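HEPN domain-containing protein (PDB 1WOL) is of unknown function but is an archaeal HEPN homologue, a small all-helical protein whose family is probably linked to nucleotide or nucleic acid binding. Local coordinates at residues Q10-L15 / W116-I121; E16-A21 / E105-A110; Y20-G25 / Y98-A103; P66-Q71 / A110-N115. All blocks are in the same frame, centred on the assembly; numbering follows the deposited sequence.

Contact 1. Residues Q10-L15 / W116-I121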
loop_
_atom_site.group_PDB
_atom_site.type_symbol
_atom_site.label_atom_id
_atom_site.label_comp_id
_atom_site.label_asym_id
_atom_site.label_seq_id
_atom_site.Cartn_x
_atom_site.Cartn_y
_atom_site.Cartn_z
ATOM N N GLN A 10 -7.592 7.246 6.401
ATOM C CA GLN A 10 -7.788 5.818 6.046
ATOM C C GLN A 10 -6.427 5.180 5.962
ATOM O O GLN A 10 -6.223 4.011 6.436
ATOM C CB GLN A 10 -8.419 5.663 4.686
ATOM C CG GLN A 10 -9.890 5.969 4.722
ATOM C CD GLN A 10 -10.427 5.554 3.346
ATOM O OE1 GLN A 10 -10.825 4.376 3.085
ATOM N NE2 GLN A 10 -10.328 6.496 2.423
ATOM N N ALA A 11 -5.457 5.905 5.412
ATOM C CA ALA A 11 -4.135 5.219 5.269
ATOM C C ALA A 11 -3.477 5.046 6.626
ATOM O O ALA A 11 -2.839 3.959 6.795
ATOM C CB ALA A 11 -3.203 6.164 4.344
ATOM N N GLU A 12 -3.584 6.012 7.546
ATOM C CA GLU A 12 -2.940 5.883 8.841
ATOM C C GLU A 12 -3.583 4.717 9.586
ATOM O O GLU A 12 -2.951 3.926 10.265
ATOM C CB GLU A 12 -3.116 7.218 9.620
ATOM C CG GLU A 12 -2.362 8.190 8.820
ATOM C CD GLU A 12 -2.052 9.384 9.452
ATOM O OE1 GLU A 12 -3.075 9.889 10.053
ATOM O OE2 GLU A 12 -0.801 9.765 9.266
ATOM N N ARG A 13 -4.919 4.535 9.401
ATOM C CA ARG A 13 -5.573 3.435 10.170
ATOM C C ARG A 13 -5.169 2.080 9.535
ATOM O O ARG A 13 -5.003 1.083 10.297
ATOM C CB ARG A 13 -7.146 3.634 9.955
ATOM C CG ARG A 13 -7.987 2.607 10.850
ATOM C CD ARG A 13 -7.784 3.058 12.353
ATOM N NE ARG A 13 -8.849 2.402 13.130
ATOM C CZ ARG A 13 -9.083 2.765 14.332
ATOM N NH1 ARG A 13 -8.321 3.855 14.837
ATOM N NH2 ARG A 13 -9.875 2.018 15.095
ATOM N N ASP A 14 -5.065 2.010 8.215
ATOM C CA ASP A 14 -4.640 0.776 7.539
ATOM C C ASP A 14 -3.222 0.409 8.054
ATOM O O ASP A 14 -2.920 -0.772 8.234
ATOM C CB ASP A 14 -4.607 0.969 5.999
ATOM C CG ASP A 14 -5.997 1.055 5.402
ATOM O OD1 ASP A 14 -6.894 0.615 6.101
ATOM O OD2 ASP A 14 -6.116 1.499 4.261
ATOM N N LEU A 15 -2.280 1.398 8.199
ATOM C CA LEU A 15 -0.924 1.108 8.752
ATOM C C LEU A 15 -1.030 0.576 10.142
ATOM O O LEU A 15 -0.365 -0.404 10.507
ATOM C CB LEU A 15 -0.082 2.378 8.669
ATOM C CG LEU A 15 1.218 2.250 9.372
ATOM C CD1 LEU A 15 2.169 1.175 8.797
ATOM C CD2 LEU A 15 2.003 3.665 9.195
ATOM N N TRP A 116 6.113 9.893 2.356
ATOM C CA TRP A 116 6.493 10.687 1.118
ATOM C C TRP A 116 5.237 11.478 0.702
ATOM O O TRP A 116 5.290 12.654 0.380
ATOM C CB TRP A 116 6.970 9.718 0.119
ATOM C CG TRP A 116 7.145 10.343 -1.241
ATOM C CD1 TRP A 116 8.264 11.118 -1.690
ATOM C CD2 TRP A 116 6.259 10.258 -2.349
ATOM N NE1 TRP A 116 8.067 11.468 -3.032
ATOM C CE2 TRP A 116 6.866 10.948 -3.456
ATOM C CE3 TRP A 116 5.017 9.632 -2.533
ATOM C CZ2 TRP A 116 6.268 11.036 -4.729
ATOM C CZ3 TRP A 116 4.430 9.731 -3.789
ATOM C CH2 TRP A 116 5.051 10.424 -4.872
ATOM N N VAL A 117 4.046 10.878 0.817
ATOM C CA VAL A 117 2.861 11.639 0.480
ATOM C C VAL A 117 2.661 12.738 1.495
ATOM O O VAL A 117 2.328 13.865 1.115
ATOM C CB VAL A 117 1.583 10.645 0.528
ATOM C CG1 VAL A 117 0.277 11.501 0.560
ATOM C CG2 VAL A 117 1.666 9.733 -0.604
ATOM N N LYS A 118 2.801 12.501 2.808
ATOM C CA LYS A 118 2.534 13.521 3.816
ATOM C C LYS A 118 3.454 14.746 3.572
ATOM O O LYS A 118 3.013 15.908 3.746
ATOM C CB LYS A 118 2.642 12.922 5.193
ATOM C CG LYS A 118 1.411 12.052 5.465
ATOM C CD LYS A 118 1.587 11.371 6.800
ATOM C CE LYS A 118 1.169 12.092 8.009
ATOM N NZ LYS A 118 1.744 11.067 9.101
ATOM N N GLY A 119 4.639 14.440 3.098
ATOM C CA GLY A 119 5.623 15.502 2.926
ATOM C C GLY A 119 5.174 16.454 1.841
ATOM O O GLY A 119 5.687 17.624 1.732
ATOM N N GLN A 120 4.313 16.022 0.966
ATOM C CA GLN A 120 3.927 16.858 -0.154
ATOM C C GLN A 120 2.661 17.597 0.022
ATOM O O GLN A 120 2.313 18.472 -0.819
ATOM C CB GLN A 120 3.789 15.993 -1.380
ATOM C CG GLN A 120 5.116 15.379 -1.905
ATOM C CD GLN A 120 4.858 14.327 -2.928
ATOM O OE1 GLN A 120 4.776 13.090 -2.577
ATOM N NE2 GLN A 120 4.741 14.695 -4.199
ATOM N N ILE A 121 1.930 17.277 1.091
ATOM C CA ILE A 121 0.599 17.916 1.257
ATOM C C ILE A 121 1.046 19.044 2.164
ATOM O O ILE A 121 1.130 18.952 3.401
ATOM C CB ILE A 121 -0.392 16.797 1.825
ATOM C CG1 ILE A 121 -0.720 15.854 0.719
ATOM C CG2 ILE A 121 -1.677 17.418 2.330
ATOM C CD1 ILE A 121 -1.508 14.558 1.452
#
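E12 and K118 make this contact by themselves: one ion pair joins helix 4-23 to the C-terminal end of helix 100-120, and the surface it covers is small. The backbones lie well apart here, the CA atoms of E12 and K118 being 10.7 Å from each other, and two long flexible side chains suit such a gap. E12 sets off along the flank of its helix, with CG anti to its own carbonyl carbon (chi1 -65°), and then runs extended, which carries the carboxylate across. K118 starts out toward the partner helix and bends at chi3 (86°), swinging its ammonium group round to meet the acid. NZ of K118 donates to OE2 of E12 at 2.9 Å, arriving nearly in line with the C-O bond. The methylene CE of K118 follows closely, 3.3 Å from OE2 of E12, so OE2 alone of the two carboxylate oxygens carries the contact, with CE packed beside NZ. With an alanine here instead of E12, the ammonium of K118 would probably be left without its mate across the helices and its chain free to swing. Apolar residues hold the same two helices together alongside: A11 rests on L114, and V117 on I8, and I121, just past the helix end, reaches V4 and I8. Polar chains at the surface and small or branched apolar ones beneath form the usual division of labour in a helical bundle. The arrangement is that of an interhelical salt bridge spanning two antiparallel helices, the first and last long helices of the HEPN fold.

Contact 2. Residues E16-A21 / E105-A110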
loop_
_atom_site.group_PDB
_atom_site.type_symbol
_atom_site.label_atom_id
_atom_site.label_comp_id
_atom_site.label_asym_id
_atom_site.label_seq_id
_atom_site.Cartn_x
_atom_site.Cartn_y
_atom_site.Cartn_z
ATOM N N GLU A 16 -1.805 1.201 10.998
ATOM C CA GLU A 16 -1.965 0.685 12.382
ATOM C C GLU A 16 -2.475 -0.689 12.342
ATOM O O GLU A 16 -1.985 -1.511 13.143
ATOM C CB GLU A 16 -2.933 1.678 13.134
ATOM C CG GLU A 16 -3.184 1.163 14.556
ATOM C CD GLU A 16 -4.040 2.175 15.345
ATOM O OE1 GLU A 16 -3.697 3.435 15.353
ATOM O OE2 GLU A 16 -4.900 1.711 16.085
ATOM N N GLU A 17 -3.452 -0.963 11.480
ATOM C CA GLU A 17 -4.004 -2.365 11.471
ATOM C C GLU A 17 -2.970 -3.326 10.891
ATOM O O GLU A 17 -2.999 -4.459 11.328
ATOM C CB GLU A 17 -5.206 -2.306 10.528
ATOM C CG GLU A 17 -6.411 -1.606 11.269
ATOM C CD GLU A 17 -7.598 -1.392 10.307
ATOM O OE1 GLU A 17 -7.543 -1.595 9.125
ATOM O OE2 GLU A 17 -8.647 -0.855 10.837
ATOM N N ALA A 18 -2.131 -2.871 9.951
ATOM C CA ALA A 18 -1.090 -3.807 9.434
ATOM C C ALA A 18 -0.134 -4.198 10.513
ATOM O O ALA A 18 0.258 -5.357 10.582
ATOM C CB ALA A 18 -0.354 -3.080 8.253
ATOM N N ARG A 19 0.311 -3.208 11.315
ATOM C CA ARG A 19 1.201 -3.584 12.438
ATOM C C ARG A 19 0.491 -4.510 13.399
ATOM O O ARG A 19 1.070 -5.487 13.921
ATOM C CB ARG A 19 1.650 -2.347 13.225
ATOM C CG ARG A 19 2.427 -1.382 12.411
ATOM C CD ARG A 19 2.917 -0.334 13.412
ATOM N NE ARG A 19 3.396 0.906 12.803
ATOM C CZ ARG A 19 4.630 1.161 12.382
ATOM N NH1 ARG A 19 5.588 0.237 12.408
ATOM N NH2 ARG A 19 4.962 2.442 12.047
ATOM N N TYR A 20 -0.814 -4.227 13.688
ATOM C CA TYR A 20 -1.553 -5.077 14.620
ATOM C C TYR A 20 -1.625 -6.537 14.014
ATOM O O TYR A 20 -1.536 -7.521 14.731
ATOM C CB TYR A 20 -2.983 -4.418 14.813
ATOM C CG TYR A 20 -3.796 -5.186 15.787
ATOM C CD1 TYR A 20 -4.966 -5.828 15.311
ATOM C CD2 TYR A 20 -3.534 -5.186 17.091
ATOM C CE1 TYR A 20 -5.884 -6.429 16.102
ATOM C CE2 TYR A 20 -4.480 -5.891 17.995
ATOM C CZ TYR A 20 -5.645 -6.502 17.413
ATOM O OH TYR A 20 -6.539 -7.279 18.188
ATOM N N ALA A 21 -1.900 -6.628 12.720
ATOM C CA ALA A 21 -1.989 -7.956 12.132
ATOM C C ALA A 21 -0.645 -8.636 12.248
ATOM O O ALA A 21 -0.582 -9.850 12.582
ATOM C CB ALA A 21 -2.339 -7.833 10.606
ATOM N N GLU A 105 8.612 -6.018 5.160
ATOM C CA GLU A 105 8.877 -5.274 3.899
ATOM C C GLU A 105 7.629 -4.553 3.421
ATOM O O GLU A 105 7.707 -3.421 2.911
ATOM C CB GLU A 105 9.316 -6.294 2.822
ATOM C CG GLU A 105 10.698 -6.827 3.214
ATOM C CD GLU A 105 11.268 -7.828 2.155
ATOM O OE1 GLU A 105 10.580 -8.140 1.177
ATOM O OE2 GLU A 105 12.438 -8.221 2.455
ATOM N N CYS A 106 6.500 -5.176 3.552
ATOM C CA CYS A 106 5.248 -4.508 3.125
ATOM C C CYS A 106 4.952 -3.329 4.092
ATOM O O CYS A 106 4.641 -2.228 3.542
ATOM C CB CYS A 106 4.052 -5.447 3.301
ATOM S SG CYS A 106 4.078 -6.748 1.933
ATOM N N ILE A 107 5.014 -3.463 5.414
ATOM C CA ILE A 107 4.698 -2.363 6.321
ATOM C C ILE A 107 5.686 -1.215 6.011
ATOM O O ILE A 107 5.261 -0.056 5.966
ATOM C CB ILE A 107 4.796 -2.853 7.739
ATOM C CG1 ILE A 107 3.493 -3.695 8.029
ATOM C CG2 ILE A 107 4.798 -1.625 8.714
ATOM C CD1 ILE A 107 3.624 -4.529 9.364
ATOM N N ASN A 108 6.943 -1.584 5.942
ATOM C CA ASN A 108 7.912 -0.464 5.720
ATOM C C ASN A 108 7.811 0.225 4.421
ATOM O O ASN A 108 8.100 1.476 4.346
ATOM C CB ASN A 108 9.309 -1.072 5.990
ATOM C CG ASN A 108 9.449 -1.413 7.419
ATOM O OD1 ASN A 108 8.740 -1.003 8.316
ATOM N ND2 ASN A 108 10.526 -2.224 7.700
ATOM N N CYS A 109 7.393 -0.472 3.361
ATOM C CA CYS A 109 7.131 0.260 2.127
ATOM C C CYS A 109 5.925 1.137 2.264
ATOM O O CYS A 109 5.827 2.191 1.671
ATOM C CB CYS A 109 6.852 -0.710 0.958
ATOM S SG CYS A 109 8.374 -1.164 0.083
ATOM N N ALA A 110 4.858 0.654 2.976
ATOM C CA ALA A 110 3.675 1.541 3.253
ATOM C C ALA A 110 4.078 2.788 4.032
ATOM O O ALA A 110 3.619 3.869 3.666
ATOM C CB ALA A 110 2.547 0.714 4.028
#
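This is a buried, apolar helix-to-helix contact, centred on I107, between the C-terminal half of helix 4-23 and the N-terminal half of helix 100-120. A18 and I107 face each other with their CA atoms 6.7 Å apart, a close approach that the small methyl of A18 permits. CB of A18 touches CG1 of I107 at 3.9 Å. The isoleucine places CG1 anti to its carbonyl carbon (chi1 -77°) and extends it, so that CD1 passes the alanine methyl and ends on the backbone of the facing helix. There CD1 of I107 lies 3.7 Å from O of A18 and 4.0 Å from CA of R19. The other branch of I107, CG2, turns to R19, whose long chain leads outward over the isoleucine; CG2 sits over one face of the guanidinium, 4.2 Å from NH1. Arginine fits this margin because its aliphatic part and flat face can cover an apolar neighbour while the charge stays at the surface. L33 of helix 27-48 also packs on A18, and S34 meets I107, so a third helix closes the groove. Helix 100-120 is also tied covalently to its other neighbours, C106 to C31 of helix 27-48 and C109 to C72 of helix 67-77; a bound tertiary-butyl alcohol touches E105 and C109, away from A18. A small alanine facing a larger apolar residue lets the two antiparallel helices of this bundle come close, here inside the HEPN domain.

Contact 3. Residues Y20-G25 / Y98-A103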
loop_
_atom_site.group_PDB
_atom_site.type_symbol
_atom_site.label_atom_id
_atom_site.label_comp_id
_atom_site.label_asym_id
_atom_site.label_seq_id
_atom_site.Cartn_x
_atom_site.Cartn_y
_atom_site.Cartn_z
ATOM N N TYR A 20 -0.814 -4.227 13.688
ATOM C CA TYR A 20 -1.553 -5.077 14.620
ATOM C C TYR A 20 -1.625 -6.537 14.014
ATOM O O TYR A 20 -1.536 -7.521 14.731
ATOM C CB TYR A 20 -2.983 -4.418 14.813
ATOM C CG TYR A 20 -3.796 -5.186 15.787
ATOM C CD1 TYR A 20 -4.966 -5.828 15.311
ATOM C CD2 TYR A 20 -3.534 -5.186 17.091
ATOM C CE1 TYR A 20 -5.884 -6.429 16.102
ATOM C CE2 TYR A 20 -4.480 -5.891 17.995
ATOM C CZ TYR A 20 -5.645 -6.502 17.413
ATOM O OH TYR A 20 -6.539 -7.279 18.188
ATOM N N ALA A 21 -1.900 -6.628 12.720
ATOM C CA ALA A 21 -1.989 -7.956 12.132
ATOM C C ALA A 21 -0.645 -8.636 12.248
ATOM O O ALA A 21 -0.582 -9.850 12.582
ATOM C CB ALA A 21 -2.339 -7.833 10.606
ATOM N N LYS A 22 0.453 -7.941 12.023
ATOM C CA LYS A 22 1.818 -8.637 12.153
ATOM C C LYS A 22 1.958 -9.116 13.586
ATOM O O LYS A 22 2.460 -10.233 13.824
ATOM C CB LYS A 22 2.888 -7.596 11.761
ATOM C CG LYS A 22 4.253 -8.176 12.199
ATOM C CD LYS A 22 5.339 -7.176 11.952
ATOM C CE LYS A 22 6.585 -7.773 12.776
ATOM N NZ LYS A 22 7.791 -6.970 12.660
ATOM N N SER A 23 1.541 -8.308 14.560
ATOM C CA SER A 23 1.666 -8.760 15.985
ATOM C C SER A 23 0.934 -9.968 16.276
ATOM O O SER A 23 1.356 -10.776 17.138
ATOM C CB SER A 23 1.188 -7.575 16.850
ATOM O OG SER A 23 1.350 -7.885 18.236
ATOM N N GLY A 24 -0.136 -10.235 15.573
ATOM C CA GLY A 24 -0.908 -11.449 15.761
ATOM C C GLY A 24 -0.430 -12.691 14.942
ATOM O O GLY A 24 -1.024 -13.785 14.994
ATOM N N GLY A 25 0.619 -12.458 14.128
ATOM C CA GLY A 25 1.134 -13.499 13.236
ATOM C C GLY A 25 0.428 -13.540 11.896
ATOM O O GLY A 25 0.610 -14.510 11.054
ATOM N N TYR A 98 3.138 -16.877 3.728
ATOM C CA TYR A 98 3.743 -15.581 4.025
ATOM C C TYR A 98 4.584 -15.655 5.279
ATOM O O TYR A 98 4.370 -16.522 6.153
ATOM C CB TYR A 98 2.636 -14.526 4.263
ATOM C CG TYR A 98 2.063 -13.956 3.044
ATOM C CD1 TYR A 98 1.194 -14.691 2.238
ATOM C CD2 TYR A 98 2.378 -12.664 2.669
ATOM C CE1 TYR A 98 0.636 -14.123 1.085
ATOM C CE2 TYR A 98 1.821 -12.142 1.521
ATOM C CZ TYR A 98 0.968 -12.874 0.754
ATOM O OH TYR A 98 0.388 -12.306 -0.321
ATOM N N THR A 99 5.555 -14.741 5.423
ATOM C CA THR A 99 6.468 -14.767 6.559
ATOM C C THR A 99 6.577 -13.433 7.207
ATOM O O THR A 99 6.062 -12.423 6.650
ATOM C CB THR A 99 7.944 -15.044 6.101
ATOM O OG1 THR A 99 8.352 -14.032 5.174
ATOM C CG2 THR A 99 7.888 -16.416 5.358
ATOM N N GLU A 100 7.205 -13.452 8.347
ATOM C CA GLU A 100 7.303 -12.185 9.103
ATOM C C GLU A 100 8.153 -11.140 8.258
ATOM O O GLU A 100 7.884 -9.944 8.228
ATOM C CB GLU A 100 7.970 -12.462 10.465
ATOM C CG GLU A 100 7.945 -11.220 11.382
ATOM C CD GLU A 100 8.226 -11.643 12.850
ATOM O OE1 GLU A 100 7.962 -10.836 13.743
ATOM O OE2 GLU A 100 8.682 -12.813 13.085
ATOM N N ARG A 101 9.197 -11.594 7.525
ATOM C CA ARG A 101 9.922 -10.660 6.668
ATOM C C ARG A 101 9.027 -9.994 5.641
ATOM O O ARG A 101 9.168 -8.820 5.396
ATOM C CB ARG A 101 11.080 -11.391 5.973
ATOM C CG ARG A 101 11.729 -10.526 4.875
ATOM C CD ARG A 101 13.013 -11.198 4.288
ATOM N NE ARG A 101 12.669 -12.301 3.388
ATOM C CZ ARG A 101 12.260 -12.178 2.168
ATOM N NH1 ARG A 101 12.089 -11.006 1.556
ATOM N NH2 ARG A 101 11.957 -13.275 1.484
ATOM N N ASP A 102 8.021 -10.702 5.062
ATOM C CA ASP A 102 7.169 -10.106 4.081
ATOM C C ASP A 102 6.390 -9.019 4.813
ATOM O O ASP A 102 6.230 -7.968 4.260
ATOM C CB ASP A 102 6.107 -11.132 3.616
ATOM C CG ASP A 102 6.713 -12.342 2.897
ATOM O OD1 ASP A 102 5.969 -13.403 2.901
ATOM O OD2 ASP A 102 7.800 -12.223 2.276
ATOM N N ALA A 103 5.881 -9.314 6.003
ATOM C CA ALA A 103 5.148 -8.246 6.710
ATOM C C ALA A 103 5.990 -7.018 6.939
ATOM O O ALA A 103 5.507 -5.903 6.733
ATOM C CB ALA A 103 4.624 -8.843 7.994
HETATM O O HOH W 1 9.569 -8.612 14.247
HETATM O O HOH W 2 5.077 -11.733 14.520
#
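K22 lays the methylene end of its side chain across that of E100, the two chains crossing at about a right angle. CE of K22 comes to 3.5 Å from OE1 of E100, whereas NZ of K22 stays 4.0 Å from that oxygen, too far for a salt bridge. With CG anti to the backbone nitrogen (chi1 167°) and everything beyond it extended, the lysine carries its ammonium past the glutamate to D104, with which it does form a salt bridge. A water joins the two charges instead: it accepts from NZ of K22 at 2.9 Å and donates to OE1 of E100 at 2.8 Å. A second water ties O of K22 to the same OE1, weakly at the glutamate end. Lower on the chain, CG of K22 packs on the methyl of A103, 4.3 Å from CB; a small residue suits this buried point, which Y27 of helix 27-48 also covers. Here one helix ends and the other begins. Helix 100-120 starts with a capping box, in which N of T99 donates to OD1 of D102 at 2.9 Å and N of D102 returns a weak bond to OG1 of T99. Helix 4-23 closes in a Schellman motif at G25, where phi is positive (87°); a CB at these backbone angles would jam against the carbonyl O of G24, which by itself calls for glycine. The chemistry implies a water-bridged margin: E100 probably adds to the negative field that K22 feels, while direct pairing goes to D104 and solvent mediates the rest.

Contact 4. Residues P66-Q71 / A110-N115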
loop_
_atom_site.group_PDB
_atom_site.type_symbol
_atom_site.label_atom_id
_atom_site.label_comp_id
_atom_site.label_asym_id
_atom_site.label_seq_id
_atom_site.Cartn_x
_atom_site.Cartn_y
_atom_site.Cartn_z
ATOM N N PRO A 66 10.068 9.315 -6.975
ATOM C CA PRO A 66 11.468 8.928 -6.747
ATOM C C PRO A 66 11.567 7.422 -6.965
ATOM O O PRO A 66 10.538 6.661 -6.749
ATOM C CB PRO A 66 11.678 9.224 -5.261
ATOM C CG PRO A 66 10.741 10.305 -4.942
ATOM C CD PRO A 66 9.526 10.117 -5.877
ATOM N N ALA A 67 12.756 6.907 -7.281
ATOM C CA ALA A 67 13.052 5.509 -7.474
ATOM C C ALA A 67 12.571 4.561 -6.306
ATOM O O ALA A 67 11.909 3.520 -6.501
ATOM C CB ALA A 67 14.594 5.280 -7.680
ATOM N N ASP A 68 12.841 5.008 -5.085
ATOM C CA ASP A 68 12.504 4.173 -3.963
ATOM C C ASP A 68 11.009 4.050 -3.818
ATOM O O ASP A 68 10.557 3.040 -3.308
ATOM C CB ASP A 68 13.047 4.702 -2.634
ATOM C CG ASP A 68 12.527 6.052 -2.296
ATOM O OD1 ASP A 68 12.864 7.037 -2.943
ATOM O OD2 ASP A 68 11.779 6.231 -1.327
ATOM N N ILE A 69 10.281 5.094 -4.198
ATOM C CA ILE A 69 8.808 5.089 -4.107
ATOM C C ILE A 69 8.250 4.169 -5.200
ATOM O O ILE A 69 7.360 3.393 -4.930
ATOM C CB ILE A 69 8.295 6.496 -4.255
ATOM C CG1 ILE A 69 8.680 7.376 -3.046
ATOM C CG2 ILE A 69 6.674 6.528 -4.432
ATOM C CD1 ILE A 69 8.055 6.876 -1.595
ATOM N N LEU A 70 8.742 4.335 -6.450
ATOM C CA LEU A 70 8.312 3.392 -7.476
ATOM C C LEU A 70 8.641 1.908 -7.089
ATOM O O LEU A 70 7.817 0.974 -7.336
ATOM C CB LEU A 70 9.027 3.740 -8.784
ATOM C CG LEU A 70 8.449 2.990 -10.002
ATOM C CD1 LEU A 70 7.001 3.369 -10.191
ATOM C CD2 LEU A 70 9.307 3.438 -11.199
ATOM N N GLN A 71 9.812 1.643 -6.468
ATOM C CA GLN A 71 10.176 0.270 -6.087
ATOM C C GLN A 71 9.178 -0.253 -5.038
ATOM O O GLN A 71 8.686 -1.419 -5.121
ATOM C CB GLN A 71 11.581 0.167 -5.491
ATOM C CG GLN A 71 12.548 0.449 -6.619
ATOM C CD GLN A 71 13.914 0.751 -6.099
ATOM O OE1 GLN A 71 14.199 0.633 -4.864
ATOM N NE2 GLN A 71 14.731 1.077 -6.989
ATOM N N ALA A 110 4.858 0.654 2.976
ATOM C CA ALA A 110 3.675 1.541 3.253
ATOM C C ALA A 110 4.078 2.788 4.032
ATOM O O ALA A 110 3.619 3.869 3.666
ATOM C CB ALA A 110 2.547 0.714 4.028
ATOM N N ILE A 111 4.993 2.648 5.018
ATOM C CA ILE A 111 5.426 3.811 5.778
ATOM C C ILE A 111 6.207 4.730 4.851
ATOM O O ILE A 111 5.961 5.966 4.894
ATOM C CB ILE A 111 6.327 3.276 6.860
ATOM C CG1 ILE A 111 5.504 2.624 7.984
ATOM C CG2 ILE A 111 7.077 4.518 7.508
ATOM C CD1 ILE A 111 6.367 1.778 8.978
ATOM N N ARG A 112 7.034 4.179 3.977
ATOM C CA ARG A 112 7.839 5.054 3.036
ATOM C C ARG A 112 6.877 5.815 2.181
ATOM O O ARG A 112 7.049 7.007 1.994
ATOM C CB ARG A 112 8.830 4.144 2.247
ATOM C CG ARG A 112 9.715 4.518 1.041
ATOM C CD ARG A 112 10.866 3.521 1.466
ATOM N NE ARG A 112 11.923 4.211 1.491
ATOM C CZ ARG A 112 12.301 5.167 2.225
ATOM N NH1 ARG A 112 12.483 6.418 1.844
ATOM N NH2 ARG A 112 12.582 4.701 3.445
ATOM N N ILE A 113 5.866 5.170 1.601
ATOM C CA ILE A 113 4.913 5.915 0.735
ATOM C C ILE A 113 4.049 6.866 1.483
ATOM O O ILE A 113 3.887 8.011 1.008
ATOM C CB ILE A 113 4.131 4.912 -0.113
ATOM C CG1 ILE A 113 5.049 4.210 -1.065
ATOM C CG2 ILE A 113 2.919 5.636 -0.843
ATOM C CD1 ILE A 113 4.426 2.965 -1.826
ATOM N N LEU A 114 3.530 6.523 2.659
ATOM C CA LEU A 114 2.715 7.391 3.440
ATOM C C LEU A 114 3.510 8.627 3.873
ATOM O O LEU A 114 2.982 9.732 3.779
ATOM C CB LEU A 114 2.181 6.620 4.640
ATOM C CG LEU A 114 1.476 7.495 5.737
ATOM C CD1 LEU A 114 0.220 8.095 5.155
ATOM C CD2 LEU A 114 1.064 6.571 6.924
ATOM N N ASN A 115 4.779 8.436 4.237
ATOM C CA ASN A 115 5.536 9.653 4.707
ATOM C C ASN A 115 5.850 10.506 3.498
ATOM O O ASN A 115 5.927 11.790 3.674
ATOM C CB ASN A 115 6.902 9.260 5.296
ATOM C CG ASN A 115 6.847 8.619 6.579
ATOM O OD1 ASN A 115 5.948 8.791 7.311
ATOM N ND2 ASN A 115 7.973 7.895 6.918
#
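D68 and R112 form the one salt bridge between these segments, a rather long one, with NH1 of R112 donating to OD2 of D68 at 3.3 Å and an N-H...O angle of 153°. The oxygen lies at the edge of the guanidinium and in its plane, but NH1 reaches it from above the carboxylate plane, so the two flat groups are tilted rather than coplanar. D68 holds CG between its backbone nitrogen and carbonyl carbon (chi1 60°), turning the acid toward R112, whose chain bends at chi2 and chi3 and wraps round OD2 of D68, with CG of R112 3.6 Å from it. A leucine in place of D68 would probably leave the guanidinium of R112 without its counter-charge and free to turn into solvent. Beneath the ion pair, CD1 of I69 packs against the facing helix, 3.7 Å from O of R112 and 4.1 Å from CG1 of I113. The short helical segments run at 129° to each other. W116 packs on I69 and P66. I113 also meets A38 and V42, and C72 and L76, so it packs where helices 27-48 and 67-77 both meet helix 100-120, while I111 and L114 turn to L15 and A11 of helix 4-23.

Overall arrangement
Helix 100-120 takes part in all four contacts. Contacts 3, 2 and 1 follow one another up that helix and, in reverse, down helix 4-23, the mark of an antiparallel pair. The centres of contacts 2 and 3 are about 8 Å apart. Those of contacts 1 and 2 are about 13 Å apart, and those of contacts 1 and 3 about 21 Å. Contact 4 brings in helix 67-77, its centre about 11 Å from that of contact 1. Contacts 1 and 2 meet through L15 and I107, and contacts 2 and 4 through R19 and I111. Because the chain's first and last long helices pair along their length, the two ends of the sequence are held together in a single compact HEPN domain.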